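Local coordinates for protein carbamate kinase (Aeropyrum pernix, PDB 2E9Y) that probably acts as a carbamate kinase of the amino acid kinase family, transferring a phosphoryl group between ATP and carbamate, at residues L231-T236 with Q303-Q308. Numbering follows the deposited sequence.
Sequences LLVILT and QVLSLQ
Val233 meets Leu305 with both of its methyls, the two side chains standing at about a right angle. CG2 of Val233 sits against both leucine methyls, 3.7 Å from Leu305 CD1 and 3.8 Å from Leu305 CD2, and CG1 of Val233 comes equally close, 3.7 Å, to Leu305 CD2. With CG1 anti to its own backbone N (chi1 180°), Val233 also brings that methyl to 4.0 Å from Val304 CG1. Val304 CG1 also lies 4.3 Å from Leu235 CD2. At the other end, Leu231 packs against Leu305 and Leu307: its CD2 rests in van der Waals contact 3.8 Å from the carbonyl O of Leu305, while its CD1 approaches CD2 of Leu307, the positive-phi residue of a Schellman motif. Replacing Val233 by an alanine would probably open a gap against both methyls of Leu305 and leave that side chain freer to turn. Apolar side-chain packing carries this mostly buried contact. Strand 231-236 runs between parallel strands 6-10 and 293-297; helix 301-305 packs on one face, with Val294 touching Val233, Val304 and Leu307, whereas Leu232 and Ile234 meet helices 216-226 and 275-289 on the other, as in the alpha/beta/alpha sandwich of the amino acid kinase fold.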
# COMPACT_ATOMS: atom_id res chain seq x y z
N LEU A 231 -26.08 -1.72 4.92
CA LEU A 231 -26.32 -2.27 3.60
C LEU A 231 -25.05 -2.76 2.92
O LEU A 231 -23.98 -2.19 3.10
CB LEU A 231 -26.96 -1.19 2.71
CG LEU A 231 -27.23 -1.50 1.23
CD1 LEU A 231 -28.27 -2.60 1.11
CD2 LEU A 231 -27.71 -0.25 0.52
N LEU A 232 -25.19 -3.84 2.15
CA LEU A 232 -24.08 -4.39 1.38
C LEU A 232 -24.48 -4.12 -0.07
O LEU A 232 -25.57 -4.49 -0.50
CB LEU A 232 -23.92 -5.90 1.59
CG LEU A 232 -22.97 -6.60 0.59
CD1 LEU A 232 -21.55 -6.04 0.73
CD2 LEU A 232 -22.98 -8.10 0.83
N VAL A 233 -23.60 -3.45 -0.80
CA VAL A 233 -23.85 -3.13 -2.19
C VAL A 233 -22.76 -3.72 -3.07
O VAL A 233 -21.58 -3.55 -2.80
CB VAL A 233 -23.85 -1.60 -2.41
CG1 VAL A 233 -24.12 -1.28 -3.88
CG2 VAL A 233 -24.89 -0.94 -1.51
N ILE A 234 -23.16 -4.44 -4.11
CA ILE A 234 -22.20 -5.00 -5.05
C ILE A 234 -22.44 -4.35 -6.40
O ILE A 234 -23.50 -4.54 -7.01
CB ILE A 234 -22.35 -6.53 -5.18
CG1 ILE A 234 -22.09 -7.20 -3.83
CG2 ILE A 234 -21.35 -7.05 -6.20
CD1 ILE A 234 -22.25 -8.70 -3.85
N LEU A 235 -21.48 -3.57 -6.86
CA LEU A 235 -21.61 -2.88 -8.14
C LEU A 235 -20.82 -3.59 -9.22
O LEU A 235 -19.60 -3.70 -9.14
CB LEU A 235 -21.15 -1.43 -8.01
CG LEU A 235 -21.94 -0.55 -7.04
CD1 LEU A 235 -21.35 0.85 -7.02
CD2 LEU A 235 -23.41 -0.50 -7.46
N THR A 236 -21.53 -4.07 -10.24
CA THR A 236 -20.89 -4.79 -11.33
C THR A 236 -21.18 -4.12 -12.68
O THR A 236 -21.51 -2.93 -12.72
CB THR A 236 -21.36 -6.26 -11.34
OG1 THR A 236 -20.69 -6.99 -12.37
CG2 THR A 236 -22.87 -6.33 -11.55
N GLN A 303 -29.15 4.97 -7.71
CA GLN A 303 -30.46 4.36 -7.51
C GLN A 303 -30.33 3.04 -6.76
O GLN A 303 -31.17 2.72 -5.91
CB GLN A 303 -31.14 4.10 -8.86
CG GLN A 303 -31.49 5.37 -9.63
CD GLN A 303 -32.47 6.25 -8.87
OE1 GLN A 303 -33.61 5.86 -8.61
NE2 GLN A 303 -32.02 7.45 -8.51
N VAL A 304 -29.28 2.29 -7.06
CA VAL A 304 -29.05 1.00 -6.39
C VAL A 304 -29.03 1.13 -4.87
O VAL A 304 -29.60 0.32 -4.15
CB VAL A 304 -27.73 0.38 -6.88
CG1 VAL A 304 -27.41 -0.86 -6.04
CG2 VAL A 304 -27.83 -0.04 -8.33
N LEU A 305 -28.31 2.17 -4.39
CA LEU A 305 -28.17 2.46 -2.96
C LEU A 305 -29.54 2.74 -2.31
O LEU A 305 -29.78 2.44 -1.15
CB LEU A 305 -27.25 3.67 -2.80
CG LEU A 305 -25.78 3.26 -2.64
CD1 LEU A 305 -25.48 2.69 -1.26
CD2 LEU A 305 -25.35 2.20 -3.65
N SER A 306 -30.42 3.38 -3.11
CA SER A 306 -31.78 3.67 -2.62
C SER A 306 -32.72 2.46 -2.74
O SER A 306 -33.90 2.52 -2.39
CB SER A 306 -32.32 4.84 -3.45
OG SER A 306 -31.51 6.00 -3.25
N LEU A 307 -32.17 1.36 -3.28
CA LEU A 307 -32.94 0.14 -3.50
C LEU A 307 -33.96 0.33 -4.62
O LEU A 307 -34.99 -0.34 -4.66
CB LEU A 307 -33.60 -0.28 -2.19
CG LEU A 307 -32.57 -0.56 -1.09
CD1 LEU A 307 -33.22 -1.15 0.16
CD2 LEU A 307 -31.49 -1.55 -1.52
N GLN A 308 -33.69 1.29 -5.52
CA GLN A 308 -34.63 1.55 -6.61
C GLN A 308 -34.13 0.99 -7.94
O GLN A 308 -34.75 1.14 -8.98
CB GLN A 308 -34.81 3.06 -6.72
CG GLN A 308 -35.35 3.70 -5.44
CD GLN A 308 -36.64 3.03 -5.04
OE1 GLN A 308 -37.61 2.96 -5.78
NE2 GLN A 308 -36.64 2.57 -3.78